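Local atomic coordinates of regulatory protein SWI6 (Saccharomyces cerevisiae, PDB entry 1SW6), a protein that serves as a shared subunit of the yeast transcription complexes SBF and MBF, which drive cell-cycle-dependent gene expression. Residues M275-D280 / Y305-F310; P52-N57 / N124-E129; E165-K170 / D188-C193; I227-I232 / L266-I271. All coordinates share one frame; numbering follows the deposited sequence.

Interaction 1 (M275-D280 / Y305-F310)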
loop_
_atom_site.group_PDB
_atom_site.type_symbol
_atom_site.label_atom_id
_atom_site.label_comp_id
_atom_site.label_asym_id
_atom_site.label_seq_id
_atom_site.Cartn_x
_atom_site.Cartn_y
_atom_site.Cartn_z
ATOM N N MET A 275 -27.475 -2.060 -8.347
ATOM C CA MET A 275 -26.306 -2.344 -7.551
ATOM C C MET A 275 -26.502 -3.295 -6.402
ATOM O O MET A 275 -25.718 -4.235 -6.233
ATOM C CB MET A 275 -25.718 -1.033 -7.025
ATOM C CG MET A 275 -24.364 -1.189 -6.362
ATOM S SD MET A 275 -23.903 0.305 -5.494
ATOM C CE MET A 275 -23.407 1.335 -6.874
ATOM N N LEU A 276 -27.545 -3.050 -5.613
ATOM C CA LEU A 276 -27.808 -3.848 -4.434
ATOM C C LEU A 276 -27.733 -5.347 -4.642
ATOM O O LEU A 276 -27.098 -6.037 -3.849
ATOM C CB LEU A 276 -29.161 -3.473 -3.814
ATOM C CG LEU A 276 -29.536 -4.239 -2.529
ATOM C CD1 LEU A 276 -28.460 -4.048 -1.457
ATOM C CD2 LEU A 276 -30.886 -3.751 -2.000
ATOM N N ASN A 277 -28.362 -5.845 -5.700
ATOM C CA ASN A 277 -28.376 -7.279 -5.982
ATOM C C ASN A 277 -27.554 -7.671 -7.211
ATOM O O ASN A 277 -27.784 -8.726 -7.797
ATOM C CB ASN A 277 -29.824 -7.761 -6.158
ATOM C CG ASN A 277 -30.703 -7.424 -4.960
ATOM O OD1 ASN A 277 -30.439 -7.858 -3.839
ATOM N ND2 ASN A 277 -31.750 -6.643 -5.193
ATOM N N ALA A 278 -26.596 -6.830 -7.594
ATOM C CA ALA A 278 -25.744 -7.109 -8.745
ATOM C C ALA A 278 -24.820 -8.296 -8.462
ATOM O O ALA A 278 -24.337 -8.470 -7.340
ATOM C CB ALA A 278 -24.908 -5.878 -9.081
ATOM N N GLN A 279 -24.554 -9.102 -9.484
ATOM C CA GLN A 279 -23.690 -10.263 -9.318
ATOM C C GLN A 279 -22.334 -10.037 -9.950
ATOM O O GLN A 279 -22.245 -9.482 -11.043
ATOM C CB GLN A 279 -24.341 -11.493 -9.947
ATOM C CG GLN A 279 -25.528 -12.025 -9.168
ATOM C CD GLN A 279 -26.305 -13.065 -9.950
ATOM O OE1 GLN A 279 -27.047 -12.731 -10.868
ATOM N NE2 GLN A 279 -26.128 -14.331 -9.598
ATOM N N ASP A 280 -21.278 -10.461 -9.259
ATOM C CA ASP A 280 -19.932 -10.309 -9.788
ATOM C C ASP A 280 -19.644 -11.483 -10.716
ATOM O O ASP A 280 -20.561 -12.220 -11.083
ATOM C CB ASP A 280 -18.897 -10.248 -8.653
ATOM C CG ASP A 280 -18.746 -11.567 -7.910
ATOM O OD1 ASP A 280 -19.480 -12.533 -8.206
ATOM O OD2 ASP A 280 -17.879 -11.634 -7.012
ATOM N N TYR A 305 -32.040 -3.517 3.858
ATOM C CA TYR A 305 -32.103 -2.588 2.742
ATOM C C TYR A 305 -32.815 -3.286 1.587
ATOM O O TYR A 305 -33.062 -2.684 0.536
ATOM C CB TYR A 305 -30.700 -2.128 2.327
ATOM C CG TYR A 305 -30.097 -1.024 3.202
ATOM C CD1 TYR A 305 -28.776 -1.109 3.654
ATOM C CD2 TYR A 305 -30.838 0.111 3.554
ATOM C CE1 TYR A 305 -28.201 -0.084 4.448
ATOM C CE2 TYR A 305 -30.280 1.131 4.337
ATOM C CZ TYR A 305 -28.956 1.024 4.780
ATOM O OH TYR A 305 -28.400 2.020 5.561
ATOM N N GLY A 306 -33.149 -4.560 1.791
ATOM C CA GLY A 306 -33.851 -5.308 0.769
ATOM C C GLY A 306 -33.040 -6.287 -0.062
ATOM O O GLY A 306 -33.555 -6.811 -1.054
ATOM N N ALA A 307 -31.787 -6.550 0.318
ATOM C CA ALA A 307 -30.954 -7.493 -0.438
ATOM C C ALA A 307 -31.672 -8.837 -0.577
ATOM O O ALA A 307 -32.204 -9.371 0.392
ATOM C CB ALA A 307 -29.595 -7.694 0.251
ATOM N N ASP A 308 -31.672 -9.376 -1.790
ATOM C CA ASP A 308 -32.339 -10.645 -2.075
ATOM C C ASP A 308 -31.485 -11.853 -1.650
ATOM O O ASP A 308 -30.459 -12.125 -2.254
ATOM C CB ASP A 308 -32.629 -10.727 -3.569
ATOM C CG ASP A 308 -33.520 -11.893 -3.919
ATOM O OD1 ASP A 308 -33.288 -13.003 -3.400
ATOM O OD2 ASP A 308 -34.450 -11.701 -4.723
ATOM N N PRO A 309 -31.913 -12.596 -0.614
ATOM C CA PRO A 309 -31.146 -13.759 -0.149
ATOM C C PRO A 309 -31.302 -15.035 -0.975
ATOM O O PRO A 309 -30.748 -16.075 -0.605
ATOM C CB PRO A 309 -31.642 -13.940 1.281
ATOM C CG PRO A 309 -33.076 -13.590 1.161
ATOM C CD PRO A 309 -33.072 -12.354 0.265
ATOM N N PHE A 310 -32.038 -14.961 -2.085
ATOM C CA PHE A 310 -32.243 -16.141 -2.925
ATOM C C PHE A 310 -31.432 -16.170 -4.221
ATOM O O PHE A 310 -31.401 -17.188 -4.920
ATOM C CB PHE A 310 -33.734 -16.314 -3.240
ATOM C CG PHE A 310 -34.600 -16.380 -2.015
ATOM C CD1 PHE A 310 -35.351 -15.277 -1.616
ATOM C CD2 PHE A 310 -34.621 -17.526 -1.225
ATOM C CE1 PHE A 310 -36.107 -15.312 -0.445
ATOM C CE2 PHE A 310 -35.374 -17.573 -0.052
ATOM C CZ PHE A 310 -36.116 -16.466 0.340
HETATM O O HOH W 1 -33.924 -5.344 -3.255
HETATM O O HOH W 2 -28.711 -10.056 -3.380
#
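The neighbouring ankyrin repeats ANK 3 and ANK 4 are joined here where the ends of two helices meet, Leu276 at the end of helix 268-276 and Asn277 just after it facing the turn that follows helix 296-304. That turn is a Schellman motif: Gly306 takes positive phi (102°), where any CB would jam against the preceding carbonyl. Leu276 lays CD2 against the backbone of the turn, 3.5 Å from Tyr305 O, while CD1 lies 4.2 Å from Ala307 CB. With CG swung beside its own backbone N, Asn277 presents its amide to the outgoing chain. Its OD1 accepts from Asp308 N at 2.8 Å with the N-H almost straight (174°), though the donor sits 33° out of the carbonyl plane. The other end of the amide, ND2, donates to a water that in turn donates to Gly306 O, so both ends of the group are engaged and its rotation is probably fixed. With an alanine in place of Asn277, Asp308 N would probably lose this acceptor and the water bridge to Gly306 O would be broken. The Asp308 carboxylate, turned almost perpendicular to that amide, closes an Asx turn: its OD1 accepts from Phe310 N at 2.7 Å.

Interaction 2 (P52-N57 / N124-E129)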
loop_
_atom_site.group_PDB
_atom_site.type_symbol
_atom_site.label_atom_id
_atom_site.label_comp_id
_atom_site.label_asym_id
_atom_site.label_seq_id
_atom_site.Cartn_x
_atom_site.Cartn_y
_atom_site.Cartn_z
ATOM N N PRO A 52 -4.651 3.966 -18.270
ATOM C CA PRO A 52 -3.971 4.542 -19.431
ATOM C C PRO A 52 -2.531 4.061 -19.590
ATOM O O PRO A 52 -1.781 3.971 -18.616
ATOM C CB PRO A 52 -4.080 6.046 -19.180
ATOM C CG PRO A 52 -4.157 6.142 -17.682
ATOM C CD PRO A 52 -5.070 5.012 -17.323
ATOM N N VAL A 53 -2.156 3.719 -20.818
ATOM C CA VAL A 53 -0.797 3.262 -21.083
ATOM C C VAL A 53 0.014 4.465 -21.541
ATOM O O VAL A 53 0.369 4.593 -22.713
ATOM C CB VAL A 53 -0.753 2.178 -22.179
ATOM C CG1 VAL A 53 0.674 1.665 -22.328
ATOM C CG2 VAL A 53 -1.703 1.038 -21.828
ATOM N N VAL A 54 0.293 5.351 -20.593
ATOM C CA VAL A 54 1.047 6.560 -20.869
ATOM C C VAL A 54 2.343 6.286 -21.604
ATOM O O VAL A 54 3.121 5.410 -21.225
ATOM C CB VAL A 54 1.356 7.313 -19.571
ATOM C CG1 VAL A 54 2.196 8.551 -19.870
ATOM C CG2 VAL A 54 0.049 7.696 -18.892
ATOM N N ASN A 55 2.562 7.054 -22.664
ATOM C CA ASN A 55 3.756 6.928 -23.483
ATOM C C ASN A 55 4.883 7.827 -22.981
ATOM O O ASN A 55 5.964 7.339 -22.636
ATOM C CB ASN A 55 3.424 7.266 -24.941
ATOM C CG ASN A 55 4.655 7.297 -25.830
ATOM O OD1 ASN A 55 5.432 8.259 -25.807
ATOM N ND2 ASN A 55 4.844 6.238 -26.615
ATOM N N ASP A 56 4.632 9.134 -22.929
ATOM C CA ASP A 56 5.645 10.085 -22.474
ATOM C C ASP A 56 6.136 9.764 -21.063
ATOM O O ASP A 56 5.472 10.088 -20.074
ATOM C CB ASP A 56 5.094 11.513 -22.505
ATOM C CG ASP A 56 6.182 12.561 -22.332
ATOM O OD1 ASP A 56 7.015 12.417 -21.410
ATOM O OD2 ASP A 56 6.203 13.532 -23.118
ATOM N N ASN A 57 7.304 9.131 -20.981
ATOM C CA ASN A 57 7.899 8.760 -19.705
ATOM C C ASN A 57 8.277 9.972 -18.863
ATOM O O ASN A 57 8.317 9.898 -17.637
ATOM C CB ASN A 57 9.142 7.901 -19.930
ATOM C CG ASN A 57 9.931 7.679 -18.653
ATOM O OD1 ASN A 57 9.431 7.092 -17.688
ATOM N ND2 ASN A 57 11.171 8.156 -18.637
ATOM N N ASN A 124 -3.486 12.327 -15.482
ATOM C CA ASN A 124 -4.068 11.027 -15.773
ATOM C C ASN A 124 -3.062 9.980 -16.256
ATOM O O ASN A 124 -3.204 9.399 -17.341
ATOM C CB ASN A 124 -5.206 11.223 -16.780
ATOM C CG ASN A 124 -6.275 12.185 -16.261
ATOM O OD1 ASN A 124 -6.615 13.172 -16.915
ATOM N ND2 ASN A 124 -6.802 11.898 -15.073
ATOM N N ILE A 125 -2.059 9.738 -15.416
ATOM C CA ILE A 125 -0.995 8.778 -15.688
ATOM C C ILE A 125 -0.830 7.846 -14.490
ATOM O O ILE A 125 -0.822 8.295 -13.345
ATOM C CB ILE A 125 0.365 9.495 -15.879
ATOM C CG1 ILE A 125 0.283 10.493 -17.031
ATOM C CG2 ILE A 125 1.471 8.474 -16.100
ATOM C CD1 ILE A 125 1.532 11.338 -17.183
ATOM N N PRO A 126 -0.706 6.534 -14.732
ATOM C CA PRO A 126 -0.532 5.655 -13.571
ATOM C C PRO A 126 0.776 6.079 -12.889
ATOM O O PRO A 126 1.755 6.408 -13.564
ATOM C CB PRO A 126 -0.453 4.266 -14.196
ATOM C CG PRO A 126 -1.333 4.403 -15.415
ATOM C CD PRO A 126 -0.926 5.756 -15.964
ATOM N N VAL A 127 0.788 6.081 -11.560
ATOM C CA VAL A 127 1.967 6.507 -10.816
ATOM C C VAL A 127 2.753 5.366 -10.171
ATOM O O VAL A 127 3.841 5.572 -9.632
ATOM C CB VAL A 127 1.559 7.560 -9.753
ATOM C CG1 VAL A 127 2.657 7.765 -8.731
ATOM C CG2 VAL A 127 1.259 8.871 -10.448
ATOM N N ASP A 128 2.218 4.156 -10.234
ATOM C CA ASP A 128 2.924 3.034 -9.649
ATOM C C ASP A 128 2.706 1.752 -10.430
ATOM O O ASP A 128 2.177 1.765 -11.541
ATOM C CB ASP A 128 2.509 2.852 -8.186
ATOM C CG ASP A 128 1.061 2.440 -8.034
ATOM O OD1 ASP A 128 0.495 2.703 -6.954
ATOM O OD2 ASP A 128 0.492 1.844 -8.976
ATOM N N GLU A 129 3.119 0.648 -9.821
ATOM C CA GLU A 129 3.029 -0.682 -10.410
ATOM C C GLU A 129 1.608 -1.210 -10.571
ATOM O O GLU A 129 1.324 -1.945 -11.514
ATOM C CB GLU A 129 3.821 -1.669 -9.546
ATOM C CG GLU A 129 5.207 -1.181 -9.150
ATOM C CD GLU A 129 5.814 -1.981 -8.000
ATOM O OE1 GLU A 129 6.998 -1.728 -7.663
ATOM O OE2 GLU A 129 5.114 -2.853 -7.431
#
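The two proline rings, Pro52 and Pro126, puckered rather than truly flat, are the nearest thing to flat groups here, sliding past each other in opposite directions with Pro52 CG 3.7 Å from Pro126 CD. Each ring also meets a backbone oxygen of the facing segment: Pro52 CG lies 3.4 Å from Asn124 O, and Pro126 CG lies 3.3 Å from Pro52 O. The same Pro126 CD also lies 3.6 Å from Val54 CG2.

Val54 and Ile125 cross at about a right angle. One branch of the valine does most of the touching: CG2, placed beside its backbone N, is wedged against the isoleucine's CB, CG1 and CG2. The modelled 3.2 Å between Val54 CG2 and Ile125 CG2 is closer than usual van der Waals contact, so its exact value is doubtful. The second methyl, Val54 CG1, reaches Ile125 CD1 at 3.9 Å. On the helix 57-71 side, Ile125 also packs on Gln59 and Leu63. Replacing Ile125 by an alanine would probably open a gap beneath the Val54 methyls and weaken the tie between this loop and helix 57-71.

The chain at Val53 makes an inverse gamma turn, which probably helps bring Pro52 and Val54 to the same partner, Pro126, and then enters helix 57-71, whose N-cap is Asp56. The arrangement joins the loop before helix 57-71 to the loop that leads into ANK 1, consistent with an extra N-terminal element packed on the helix-loop-helix units of the ankyrin repeats.

Interaction 3 (E165-K170 / D188-C193)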
loop_
_atom_site.group_PDB
_atom_site.type_symbol
_atom_site.label_atom_id
_atom_site.label_comp_id
_atom_site.label_asym_id
_atom_site.label_seq_id
_atom_site.Cartn_x
_atom_site.Cartn_y
_atom_site.Cartn_z
ATOM N N GLU A 165 -10.087 -1.327 -10.510
ATOM C CA GLU A 165 -10.616 -0.678 -9.324
ATOM C C GLU A 165 -10.512 0.834 -9.442
ATOM O O GLU A 165 -9.451 1.370 -9.763
ATOM C CB GLU A 165 -9.880 -1.198 -8.087
ATOM C CG GLU A 165 -10.336 -2.605 -7.738
ATOM C CD GLU A 165 -9.578 -3.240 -6.587
ATOM O OE1 GLU A 165 -8.903 -2.515 -5.809
ATOM O OE2 GLU A 165 -9.683 -4.484 -6.460
ATOM N N SER A 166 -11.627 1.515 -9.206
ATOM C CA SER A 166 -11.681 2.979 -9.293
ATOM C C SER A 166 -11.107 3.621 -8.038
ATOM O O SER A 166 -10.787 2.931 -7.080
ATOM C CB SER A 166 -13.126 3.439 -9.456
ATOM O OG SER A 166 -13.853 3.150 -8.274
ATOM N N CYS A 167 -10.991 4.944 -8.042
ATOM C CA CYS A 167 -10.461 5.643 -6.881
ATOM C C CYS A 167 -11.433 5.579 -5.713
ATOM O O CYS A 167 -11.015 5.516 -4.562
ATOM C CB CYS A 167 -10.124 7.108 -7.215
ATOM S SG CYS A 167 -11.479 8.086 -7.884
ATOM N N LEU A 168 -12.731 5.589 -5.997
ATOM C CA LEU A 168 -13.714 5.508 -4.924
ATOM C C LEU A 168 -13.606 4.137 -4.248
ATOM O O LEU A 168 -13.833 4.010 -3.050
ATOM C CB LEU A 168 -15.128 5.735 -5.463
ATOM C CG LEU A 168 -16.218 5.616 -4.395
ATOM C CD1 LEU A 168 -16.063 6.742 -3.388
ATOM C CD2 LEU A 168 -17.607 5.656 -5.048
ATOM N N VAL A 169 -13.252 3.110 -5.020
ATOM C CA VAL A 169 -13.083 1.765 -4.465
ATOM C C VAL A 169 -11.977 1.788 -3.387
ATOM O O VAL A 169 -12.041 1.059 -2.404
ATOM C CB VAL A 169 -12.734 0.745 -5.596
ATOM C CG1 VAL A 169 -12.270 -0.602 -5.004
ATOM C CG2 VAL A 169 -13.972 0.518 -6.468
ATOM N N LYS A 170 -10.973 2.644 -3.569
ATOM C CA LYS A 170 -9.888 2.757 -2.596
ATOM C C LYS A 170 -10.418 3.321 -1.287
ATOM O O LYS A 170 -9.960 2.946 -0.205
ATOM C CB LYS A 170 -8.774 3.660 -3.141
ATOM C CG LYS A 170 -8.132 3.097 -4.399
ATOM C CD LYS A 170 -7.730 1.643 -4.167
ATOM C CE LYS A 170 -7.503 0.913 -5.471
ATOM N NZ LYS A 170 -7.206 -0.518 -5.222
ATOM N N ASP A 188 -19.725 13.606 -2.929
ATOM C CA ASP A 188 -20.139 14.737 -3.769
ATOM C C ASP A 188 -19.215 14.901 -4.968
ATOM O O ASP A 188 -19.646 15.364 -6.034
ATOM C CB ASP A 188 -20.177 16.054 -2.980
ATOM C CG ASP A 188 -21.348 16.126 -2.012
ATOM O OD1 ASP A 188 -22.253 15.250 -2.077
ATOM O OD2 ASP A 188 -21.363 17.067 -1.190
ATOM N N TYR A 189 -17.952 14.516 -4.798
ATOM C CA TYR A 189 -16.970 14.609 -5.877
ATOM C C TYR A 189 -16.678 13.291 -6.602
ATOM O O TYR A 189 -16.195 13.316 -7.738
ATOM C CB TYR A 189 -15.647 15.183 -5.359
ATOM C CG TYR A 189 -15.727 16.637 -4.984
ATOM C CD1 TYR A 189 -16.354 17.038 -3.805
ATOM C CD2 TYR A 189 -15.214 17.623 -5.831
ATOM C CE1 TYR A 189 -16.473 18.385 -3.473
ATOM C CE2 TYR A 189 -15.326 18.974 -5.513
ATOM C CZ TYR A 189 -15.959 19.348 -4.331
ATOM O OH TYR A 189 -16.080 20.684 -4.012
ATOM N N LEU A 190 -16.972 12.149 -5.978
ATOM C CA LEU A 190 -16.675 10.866 -6.634
ATOM C C LEU A 190 -17.865 9.969 -6.976
ATOM O O LEU A 190 -17.665 8.825 -7.365
ATOM C CB LEU A 190 -15.663 10.048 -5.804
ATOM C CG LEU A 190 -14.296 10.659 -5.435
ATOM C CD1 LEU A 190 -13.365 9.557 -4.920
ATOM C CD2 LEU A 190 -13.656 11.326 -6.653
ATOM N N TYR A 191 -19.090 10.486 -6.857
ATOM C CA TYR A 191 -20.285 9.697 -7.173
ATOM C C TYR A 191 -20.261 9.065 -8.568
ATOM O O TYR A 191 -20.860 8.008 -8.778
ATOM C CB TYR A 191 -21.559 10.550 -7.010
ATOM C CG TYR A 191 -21.702 11.667 -8.023
ATOM C CD1 TYR A 191 -22.137 11.409 -9.323
ATOM C CD2 TYR A 191 -21.355 12.968 -7.693
ATOM C CE1 TYR A 191 -22.213 12.430 -10.276
ATOM C CE2 TYR A 191 -21.425 13.993 -8.627
ATOM C CZ TYR A 191 -21.854 13.720 -9.918
ATOM O OH TYR A 191 -21.913 14.748 -10.842
ATOM N N PRO A 192 -19.580 9.699 -9.548
ATOM C CA PRO A 192 -19.581 9.053 -10.865
ATOM C C PRO A 192 -19.007 7.637 -10.809
ATOM O O PRO A 192 -19.370 6.795 -11.620
ATOM C CB PRO A 192 -18.722 9.990 -11.713
ATOM C CG PRO A 192 -18.993 11.346 -11.096
ATOM C CD PRO A 192 -18.955 11.037 -9.620
ATOM N N CYS A 193 -18.116 7.376 -9.851
ATOM C CA CYS A 193 -17.507 6.053 -9.705
ATOM C C CYS A 193 -18.507 4.998 -9.234
ATOM O O CYS A 193 -18.293 3.807 -9.421
ATOM C CB CYS A 193 -16.343 6.100 -8.706
ATOM S SG CYS A 193 -15.017 7.269 -9.108
HETATM O O HOH W 3 -16.460 1.984 -8.300
#
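Leu168, Cys167 and Ser166 at the start of helix 167-173 pack against Leu190 and Cys193 of segment 188-193, inside ANK 2 of the ankyrin-repeat domain. Apolar contacts dominate. The side chains of Leu168 and Leu190 slide past each other in opposite directions, Leu168 CD1 lying 4.1 Å from Leu190 CB. Cys193 fits in beside them, with its CB against Leu168 CB at a tight 3.5 Å.

Sulfur contacts make a second group. Cys167 SG sits between its own backbone N and carbonyl carbon (chi1 56°), a setting that turns it toward the opposite segment, where it lies 3.8 Å from Leu190 CD1. It is equally far, 3.8 Å, from Cys193 SG, a van der Waals separation much too long for a disulfide. Leu135 and Thr139 of helix 134-140 extend this core, touching Cys167 and Leu190 respectively.

Polar links complete the contact. Within 165-170, Lys170 NZ forms a salt bridge with Glu165 OE1 at 2.7 Å, and Lys173 also pairs with that carboxylate. Ser166, the N-cap of its helix, accepts a weak capping bond from Val169 N through OG. The same hydroxyl is linked to the facing segment by a water that stands 2.9 Å from Ser166 OG and donates to Cys193 O at 2.8 Å.

Interaction 4 (I227-I232 / L266-I271)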
loop_
_atom_site.group_PDB
_atom_site.type_symbol
_atom_site.label_atom_id
_atom_site.label_comp_id
_atom_site.label_asym_id
_atom_site.label_seq_id
_atom_site.Cartn_x
_atom_site.Cartn_y
_atom_site.Cartn_z
ATOM N N ILE A 227 -23.654 5.412 4.970
ATOM C CA ILE A 227 -23.438 6.747 4.415
ATOM C C ILE A 227 -23.816 6.767 2.936
ATOM O O ILE A 227 -24.419 7.722 2.460
ATOM C CB ILE A 227 -21.954 7.206 4.535
ATOM C CG1 ILE A 227 -21.628 7.573 5.982
ATOM C CG2 ILE A 227 -21.698 8.403 3.628
ATOM C CD1 ILE A 227 -22.507 8.671 6.540
ATOM N N LEU A 228 -23.456 5.712 2.207
ATOM C CA LEU A 228 -23.777 5.634 0.786
ATOM C C LEU A 228 -25.298 5.645 0.548
ATOM O O LEU A 228 -25.794 6.381 -0.313
ATOM C CB LEU A 228 -23.166 4.363 0.176
ATOM C CG LEU A 228 -23.498 4.068 -1.294
ATOM C CD1 LEU A 228 -23.296 5.319 -2.129
ATOM C CD2 LEU A 228 -22.616 2.950 -1.817
ATOM N N MET A 229 -26.031 4.827 1.302
ATOM C CA MET A 229 -27.486 4.778 1.146
ATOM C C MET A 229 -28.117 6.127 1.526
ATOM O O MET A 229 -28.959 6.652 0.798
ATOM C CB MET A 229 -28.080 3.650 1.989
ATOM C CG MET A 229 -27.678 2.244 1.529
ATOM S SD MET A 229 -28.138 1.902 -0.202
ATOM C CE MET A 229 -29.938 1.849 -0.028
ATOM N N GLY A 230 -27.700 6.695 2.656
ATOM C CA GLY A 230 -28.234 7.985 3.055
ATOM C C GLY A 230 -27.939 9.062 2.018
ATOM O O GLY A 230 -28.798 9.901 1.712
ATOM N N TRP A 231 -26.728 9.038 1.463
ATOM C CA TRP A 231 -26.318 10.026 0.459
ATOM C C TRP A 231 -27.226 9.979 -0.768
ATOM O O TRP A 231 -27.615 11.021 -1.306
ATOM C CB TRP A 231 -24.868 9.779 0.013
ATOM C CG TRP A 231 -24.337 10.826 -0.965
ATOM C CD1 TRP A 231 -23.710 12.004 -0.654
ATOM C CD2 TRP A 231 -24.409 10.778 -2.394
ATOM N NE1 TRP A 231 -23.388 12.687 -1.805
ATOM C CE2 TRP A 231 -23.807 11.957 -2.886
ATOM C CE3 TRP A 231 -24.924 9.851 -3.311
ATOM C CZ2 TRP A 231 -23.704 12.234 -4.255
ATOM C CZ3 TRP A 231 -24.820 10.125 -4.675
ATOM C CH2 TRP A 231 -24.214 11.311 -5.132
ATOM N N ILE A 232 -27.557 8.768 -1.213
ATOM C CA ILE A 232 -28.401 8.625 -2.376
ATOM C C ILE A 232 -29.775 9.257 -2.129
ATOM O O ILE A 232 -30.273 9.984 -2.976
ATOM C CB ILE A 232 -28.557 7.128 -2.796
ATOM C CG1 ILE A 232 -27.599 6.781 -3.947
ATOM C CG2 ILE A 232 -29.942 6.879 -3.335
ATOM C CD1 ILE A 232 -26.149 6.892 -3.614
ATOM N N LEU A 266 -29.087 8.831 -10.856
ATOM C CA LEU A 266 -28.602 8.048 -9.723
ATOM C C LEU A 266 -29.510 8.267 -8.512
ATOM O O LEU A 266 -29.340 9.236 -7.771
ATOM C CB LEU A 266 -27.173 8.461 -9.356
ATOM C CG LEU A 266 -26.010 7.457 -9.355
ATOM C CD1 LEU A 266 -24.821 8.117 -8.647
ATOM C CD2 LEU A 266 -26.380 6.169 -8.641
ATOM N N ASP A 267 -30.475 7.376 -8.308
ATOM C CA ASP A 267 -31.375 7.506 -7.169
ATOM C C ASP A 267 -31.565 6.169 -6.452
ATOM O O ASP A 267 -30.940 5.164 -6.803
ATOM C CB ASP A 267 -32.727 8.089 -7.612
ATOM C CG ASP A 267 -33.411 7.250 -8.681
ATOM O OD1 ASP A 267 -34.341 7.763 -9.339
ATOM O OD2 ASP A 267 -33.028 6.081 -8.860
ATOM N N LEU A 268 -32.427 6.163 -5.445
ATOM C CA LEU A 268 -32.653 4.962 -4.666
ATOM C C LEU A 268 -33.094 3.765 -5.505
ATOM O O LEU A 268 -32.534 2.669 -5.379
ATOM C CB LEU A 268 -33.667 5.241 -3.553
ATOM C CG LEU A 268 -33.983 4.025 -2.671
ATOM C CD1 LEU A 268 -32.713 3.517 -1.998
ATOM C CD2 LEU A 268 -35.022 4.403 -1.631
ATOM N N LYS A 269 -34.085 3.957 -6.372
ATOM C CA LYS A 269 -34.523 2.834 -7.173
ATOM C C LYS A 269 -33.422 2.336 -8.129
ATOM O O LYS A 269 -33.374 1.144 -8.475
ATOM C CB LYS A 269 -35.815 3.181 -7.921
ATOM C CG LYS A 269 -35.788 4.393 -8.815
ATOM C CD LYS A 269 -37.206 4.615 -9.339
ATOM C CE LYS A 269 -37.295 5.775 -10.304
ATOM N NZ LYS A 269 -36.974 7.059 -9.631
ATOM N N TRP A 270 -32.530 3.234 -8.544
ATOM C CA TRP A 270 -31.444 2.823 -9.430
ATOM C C TRP A 270 -30.485 1.935 -8.650
ATOM O O TRP A 270 -30.025 0.920 -9.160
ATOM C CB TRP A 270 -30.653 4.015 -9.974
ATOM C CG TRP A 270 -29.664 3.587 -11.037
ATOM C CD1 TRP A 270 -29.898 3.490 -12.385
ATOM C CD2 TRP A 270 -28.314 3.135 -10.835
ATOM N NE1 TRP A 270 -28.783 3.006 -13.029
ATOM C CE2 TRP A 270 -27.796 2.781 -12.105
ATOM C CE3 TRP A 270 -27.493 2.991 -9.707
ATOM C CZ2 TRP A 270 -26.489 2.298 -12.279
ATOM C CZ3 TRP A 270 -26.186 2.505 -9.880
ATOM C CH2 TRP A 270 -25.703 2.166 -11.159
ATOM N N ILE A 271 -30.186 2.331 -7.413
ATOM C CA ILE A 271 -29.277 1.573 -6.553
ATOM C C ILE A 271 -29.850 0.183 -6.306
ATOM O O ILE A 271 -29.148 -0.821 -6.451
ATOM C CB ILE A 271 -29.065 2.295 -5.194
ATOM C CG1 ILE A 271 -28.374 3.642 -5.419
ATOM C CG2 ILE A 271 -28.195 1.456 -4.278
ATOM C CD1 ILE A 271 -26.989 3.518 -6.036
#
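Asp267 backs onto Ile232 through its main chain while its carboxylate grips two groups of its own helix start. Lys269 NZ forms a salt bridge with Asp267 OD1 at 2.7 Å, approaching from above the carboxylate plane (40° out of it). The other oxygen, Asp267 OD2, accepts from Trp270 N at 2.9 Å and so caps helix 268-276. Held at both oxygens, the carboxylate is probably fixed in its rotation.

Across the contact Ile232 carries most of the packing. Its CG2 presses on the backbone where the helix begins, 3.3 Å from Leu268 N. Its other branch meets Ile271 tip to tip, CG1 to CG1, at 3.6 Å. The chi1 of Ile232, -99°, lies well off a staggered value, which may reflect the two contacts it makes at once.

Both segments belong to ANK 3, far longer than the usual ankyrin repeat of about 33 residues; here helix 218-234 packs against the N-terminal end of helix 268-276.

One turn before Ile232, Met229 bends at chi2 and chi3 so that its thioether chain folds over toward the second helix. Its CE touches Leu268 CD1 at 3.8 Å, the two side chains crossing at about a right angle, and its SD passes Ile271 CG2 at 4.1 Å. Tyr305 touches Met229 as well. Leu266, just ahead of the cap, brings CD1 to the edge of the Trp231 ring, 4.5 Å from CZ3, while the indole NE1 of Trp231 donates to Asp188 of ANK 2.

Along the chain the contacts follow in series: interaction 2 first, then 3, 4 and 1. Interaction 2 lies at one end of the elongated ankyrin-repeat domain and interaction 1 toward the other, their centres about 36 Å apart on opposite sides of the chain's centre. Interaction 3 is central, about 19 Å from interaction 2 and about 14 Å from interaction 4 between centres. Interactions 3 and 4 touch where Trp231 packs on Tyr191, linking ANK 2 to ANK 3. Interactions 4 and 1 share helix 268-276, with centres about 14 Å apart. Consecutive repeats ANK 2 to ANK 4 are thus joined, as in other ankyrin stacks, while interaction 2 stands apart, touching none of the others.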